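Local atomic coordinates of inositol monophosphatase (Zymomonas mobilis, PDB entry 4N81), a protein that probably acts as a magnesium-dependent phosphatase that hydrolyses inositol monophosphate or related sugar phosphates. Residues D9-I23 and G49-R62. Sequence-based numbering, arbitrary orientation.
Sequences DIRLAHRLADVAADI and GAEQAMRAILEQER
The two N-terminal helices of the inositol monophosphatase fold, 7-24 and 42-61, pack nearly antiparallel here, joined at one end by a salt bridge between Asp-9 and Arg-62. Arg-62 grips side-on: NE and NH2 both donate to OD2 of Asp-9, each at 2.9 Å, with the oxygen lying in the guanidinium plane while the carboxylate is turned 49° from it. The guanidinium is further steadied by NH1, which donates to O of Glu-61, and by CD2 of Leu-12, seated over the centre of one face, 3.6 Å from CZ of Arg-62. A methionine in place of Arg-62 would probably cost OD2 of the buried Asp-9 two donors and leave Arg-81 to balance the carboxylate. OD1 of the same carboxylate pairs with Arg-81, tying this end to the sheet. Nearer solvent, Arg-15 and Glu-61 form a looser ion pair, NH2 to OE2 3.6 Å, their planes almost perpendicular.

Helix 7-24 lies against strands 102-109 and 112-120, and helix 42-61 against strand 81-86, so the pair forms a helical layer on the larger sheet. Between the helices, Leu-16 has CG anti to its carbonyl carbon (chi1 -61°), which carries CD2 to within 3.6 Å of CG2 of Ile-57 and CD1 against CD2 of Leu-58. Val-19 and Ile-57 meet tip to tip, CG2 to CD1. The axes converge toward Ala-20 and Ala-50, whose CA atoms are 4.7 Å apart; the small methyls permit this, and the sulfur of Met-54 rests on CB of Ala-20. Beside them CD1 of Ile-23 presses tightly on CB of Ala-53, at 3.5 Å. Ala-50 also touches Pro-87, and its side chain lies about 6 Å from that of Ile-88, a predicted magnesium ligand.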
# COMPACT_ATOMS: atom_id res chain seq x y z
N ASP A 9 -8.92 28.50 -11.11
CA ASP A 9 -9.49 27.31 -10.49
C ASP A 9 -8.41 26.35 -10.01
O ASP A 9 -8.59 25.66 -8.98
CB ASP A 9 -10.44 26.58 -11.45
CG ASP A 9 -11.70 27.41 -11.76
OD1 ASP A 9 -12.22 27.32 -12.90
OD2 ASP A 9 -12.19 28.11 -10.85
N ILE A 10 -7.29 26.29 -10.73
CA ILE A 10 -6.19 25.42 -10.27
C ILE A 10 -5.62 25.96 -8.96
O ILE A 10 -5.32 25.22 -8.01
CB ILE A 10 -5.07 25.40 -11.32
CG1 ILE A 10 -5.51 24.59 -12.56
CG2 ILE A 10 -3.80 24.74 -10.79
CD1 ILE A 10 -4.63 24.96 -13.78
N ARG A 11 -5.51 27.30 -8.89
CA ARG A 11 -4.99 27.88 -7.67
C ARG A 11 -5.92 27.62 -6.46
O ARG A 11 -5.49 27.25 -5.36
CB ARG A 11 -4.75 29.39 -7.89
CG ARG A 11 -4.17 30.09 -6.66
CD ARG A 11 -3.93 31.62 -6.97
NE ARG A 11 -3.61 31.83 -8.38
CZ ARG A 11 -4.38 32.50 -9.24
NH1 ARG A 11 -5.53 33.03 -8.83
NH2 ARG A 11 -4.01 32.64 -10.51
N LEU A 12 -7.23 27.76 -6.71
CA LEU A 12 -8.19 27.46 -5.66
C LEU A 12 -8.08 25.97 -5.27
O LEU A 12 -8.11 25.61 -4.10
CB LEU A 12 -9.61 27.72 -6.17
CG LEU A 12 -10.77 27.49 -5.19
CD1 LEU A 12 -10.47 28.24 -3.90
CD2 LEU A 12 -12.13 27.97 -5.77
N ALA A 13 -7.87 25.11 -6.26
CA ALA A 13 -7.88 23.67 -5.99
C ALA A 13 -6.70 23.31 -5.08
O ALA A 13 -6.85 22.52 -4.12
CB ALA A 13 -7.83 22.89 -7.31
N HIS A 14 -5.56 23.95 -5.32
CA HIS A 14 -4.42 23.75 -4.42
C HIS A 14 -4.72 24.24 -3.03
O HIS A 14 -4.30 23.61 -2.03
CB HIS A 14 -3.19 24.52 -4.93
CG HIS A 14 -2.44 23.79 -6.02
ND1 HIS A 14 -1.75 22.62 -5.78
CD2 HIS A 14 -2.30 24.04 -7.34
CE1 HIS A 14 -1.21 22.19 -6.91
NE2 HIS A 14 -1.54 23.03 -7.88
N ARG A 15 -5.45 25.36 -2.95
CA ARG A 15 -5.80 25.85 -1.61
C ARG A 15 -6.72 24.89 -0.85
O ARG A 15 -6.53 24.63 0.35
CB ARG A 15 -6.41 27.28 -1.71
CG ARG A 15 -7.04 27.80 -0.40
CD ARG A 15 -6.92 29.33 -0.22
NE ARG A 15 -8.00 30.14 -0.77
CZ ARG A 15 -8.01 30.67 -2.00
NH1 ARG A 15 -7.00 30.42 -2.84
NH2 ARG A 15 -9.03 31.42 -2.42
N LEU A 16 -7.66 24.28 -1.59
CA LEU A 16 -8.56 23.32 -0.97
C LEU A 16 -7.76 22.10 -0.52
O LEU A 16 -7.98 21.56 0.58
CB LEU A 16 -9.65 22.90 -1.96
CG LEU A 16 -10.55 24.05 -2.45
CD1 LEU A 16 -11.51 23.48 -3.48
CD2 LEU A 16 -11.35 24.68 -1.32
N ALA A 17 -6.79 21.69 -1.33
CA ALA A 17 -6.02 20.52 -0.92
C ALA A 17 -5.20 20.81 0.32
O ALA A 17 -5.09 19.92 1.22
CB ALA A 17 -5.13 19.97 -2.06
N ASP A 18 -4.68 22.03 0.41
CA ASP A 18 -3.88 22.42 1.59
C ASP A 18 -4.72 22.45 2.86
O ASP A 18 -4.32 21.97 3.94
CB ASP A 18 -3.29 23.83 1.43
CG ASP A 18 -2.22 23.91 0.34
OD1 ASP A 18 -1.74 22.83 -0.09
OD2 ASP A 18 -1.87 25.05 -0.06
N VAL A 19 -5.92 23.01 2.71
CA VAL A 19 -6.80 23.12 3.86
C VAL A 19 -7.22 21.73 4.37
O VAL A 19 -7.17 21.42 5.62
CB VAL A 19 -8.00 24.01 3.46
CG1 VAL A 19 -9.14 23.87 4.45
CG2 VAL A 19 -7.52 25.50 3.31
N ALA A 20 -7.55 20.88 3.40
CA ALA A 20 -7.92 19.51 3.78
C ALA A 20 -6.75 18.77 4.45
O ALA A 20 -6.93 18.04 5.46
CB ALA A 20 -8.40 18.71 2.53
N ALA A 21 -5.53 19.00 3.93
CA ALA A 21 -4.37 18.26 4.42
C ALA A 21 -4.13 18.62 5.87
O ALA A 21 -3.86 17.73 6.70
CB ALA A 21 -3.08 18.61 3.62
N ASP A 22 -4.18 19.92 6.17
CA ASP A 22 -3.88 20.32 7.54
C ASP A 22 -4.93 19.82 8.50
O ASP A 22 -4.65 19.61 9.67
CB ASP A 22 -3.76 21.84 7.68
CG ASP A 22 -2.57 22.40 6.92
OD1 ASP A 22 -2.56 23.60 6.58
OD2 ASP A 22 -1.64 21.61 6.65
N ILE A 23 -6.16 19.67 8.02
CA ILE A 23 -7.17 19.13 8.95
C ILE A 23 -7.02 17.61 9.19
O ILE A 23 -7.18 17.12 10.31
CB ILE A 23 -8.55 19.44 8.41
CG1 ILE A 23 -8.83 20.93 8.59
CG2 ILE A 23 -9.62 18.56 9.07
CD1 ILE A 23 -9.92 21.45 7.66
N GLY A 49 -14.42 17.30 8.98
CA GLY A 49 -13.85 18.63 9.17
C GLY A 49 -13.24 19.16 7.86
O GLY A 49 -13.36 20.37 7.53
N ALA A 50 -12.64 18.26 7.07
CA ALA A 50 -12.04 18.71 5.80
C ALA A 50 -13.12 19.12 4.80
O ALA A 50 -13.02 20.15 4.12
CB ALA A 50 -11.16 17.60 5.19
N GLU A 51 -14.19 18.33 4.74
CA GLU A 51 -15.25 18.66 3.80
C GLU A 51 -15.91 19.97 4.18
O GLU A 51 -16.22 20.78 3.31
CB GLU A 51 -16.33 17.60 3.78
CG GLU A 51 -17.25 17.82 2.58
CD GLU A 51 -18.56 17.12 2.71
OE1 GLU A 51 -19.60 17.78 2.48
OE2 GLU A 51 -18.54 15.90 3.02
N GLN A 52 -16.11 20.19 5.49
CA GLN A 52 -16.74 21.44 5.88
C GLN A 52 -15.86 22.61 5.54
O GLN A 52 -16.35 23.63 5.01
CB GLN A 52 -17.07 21.44 7.38
CG GLN A 52 -18.15 20.44 7.76
CD GLN A 52 -18.27 20.23 9.27
OE1 GLN A 52 -17.56 20.87 10.06
NE2 GLN A 52 -19.16 19.32 9.67
N ALA A 53 -14.55 22.49 5.79
CA ALA A 53 -13.70 23.65 5.49
C ALA A 53 -13.62 23.95 3.98
O ALA A 53 -13.70 25.13 3.54
CB ALA A 53 -12.28 23.46 6.09
N MET A 54 -13.53 22.88 3.18
CA MET A 54 -13.47 23.09 1.73
C MET A 54 -14.78 23.67 1.19
O MET A 54 -14.78 24.54 0.31
CB MET A 54 -13.13 21.80 0.98
CG MET A 54 -11.71 21.27 1.23
SD MET A 54 -11.28 19.85 0.17
CE MET A 54 -12.25 18.58 0.97
N ARG A 55 -15.90 23.18 1.73
CA ARG A 55 -17.20 23.71 1.30
C ARG A 55 -17.35 25.17 1.64
O ARG A 55 -17.94 25.94 0.85
CB ARG A 55 -18.35 22.94 1.96
CG ARG A 55 -18.60 21.56 1.39
CD ARG A 55 -19.83 20.91 2.01
NE ARG A 55 -20.63 20.20 1.02
CZ ARG A 55 -21.62 20.76 0.35
NH1 ARG A 55 -21.93 22.04 0.57
NH2 ARG A 55 -22.31 20.05 -0.54
N ALA A 56 -16.83 25.57 2.80
CA ALA A 56 -17.01 26.99 3.19
C ALA A 56 -16.22 27.88 2.23
O ALA A 56 -16.70 28.98 1.80
CB ALA A 56 -16.54 27.24 4.62
N ILE A 57 -15.03 27.38 1.87
CA ILE A 57 -14.24 28.15 0.91
C ILE A 57 -14.93 28.20 -0.46
O ILE A 57 -14.99 29.27 -1.09
CB ILE A 57 -12.81 27.57 0.75
CG1 ILE A 57 -12.00 27.85 2.02
CG2 ILE A 57 -12.10 28.14 -0.49
CD1 ILE A 57 -10.77 26.95 2.13
N LEU A 58 -15.50 27.08 -0.91
CA LEU A 58 -16.18 27.11 -2.20
C LEU A 58 -17.41 28.03 -2.19
O LEU A 58 -17.70 28.73 -3.18
CB LEU A 58 -16.55 25.69 -2.65
CG LEU A 58 -15.33 24.90 -3.14
CD1 LEU A 58 -15.69 23.44 -3.32
CD2 LEU A 58 -14.82 25.47 -4.46
N GLU A 59 -18.11 28.08 -1.06
CA GLU A 59 -19.27 28.95 -0.93
C GLU A 59 -18.84 30.40 -0.98
O GLU A 59 -19.55 31.25 -1.54
CB GLU A 59 -20.04 28.66 0.35
CG GLU A 59 -20.96 27.44 0.24
CD GLU A 59 -21.17 26.71 1.57
OE1 GLU A 59 -21.64 25.55 1.55
OE2 GLU A 59 -20.85 27.30 2.63
N GLN A 60 -17.67 30.72 -0.43
CA GLN A 60 -17.24 32.12 -0.61
C GLN A 60 -16.64 32.47 -1.99
O GLN A 60 -16.93 33.53 -2.53
CB GLN A 60 -16.32 32.58 0.53
CG GLN A 60 -15.84 34.00 0.34
CD GLN A 60 -15.34 34.66 1.62
OE1 GLN A 60 -14.48 34.11 2.31
NE2 GLN A 60 -15.87 35.84 1.93
N GLU A 61 -15.79 31.61 -2.55
CA GLU A 61 -15.03 31.96 -3.75
C GLU A 61 -15.68 31.50 -5.04
O GLU A 61 -15.34 32.01 -6.11
CB GLU A 61 -13.62 31.38 -3.72
CG GLU A 61 -12.87 31.52 -2.43
CD GLU A 61 -12.33 32.90 -2.23
OE1 GLU A 61 -12.41 33.72 -3.18
OE2 GLU A 61 -11.84 33.16 -1.12
N ARG A 62 -16.57 30.51 -4.98
CA ARG A 62 -17.24 30.11 -6.21
C ARG A 62 -18.72 30.00 -5.97
O ARG A 62 -19.29 28.93 -6.11
CB ARG A 62 -16.67 28.78 -6.72
CG ARG A 62 -15.22 28.91 -7.15
CD ARG A 62 -15.03 29.79 -8.39
NE ARG A 62 -13.67 29.65 -8.89
CZ ARG A 62 -12.64 30.35 -8.44
NH1 ARG A 62 -12.82 31.28 -7.51
NH2 ARG A 62 -11.41 30.12 -8.92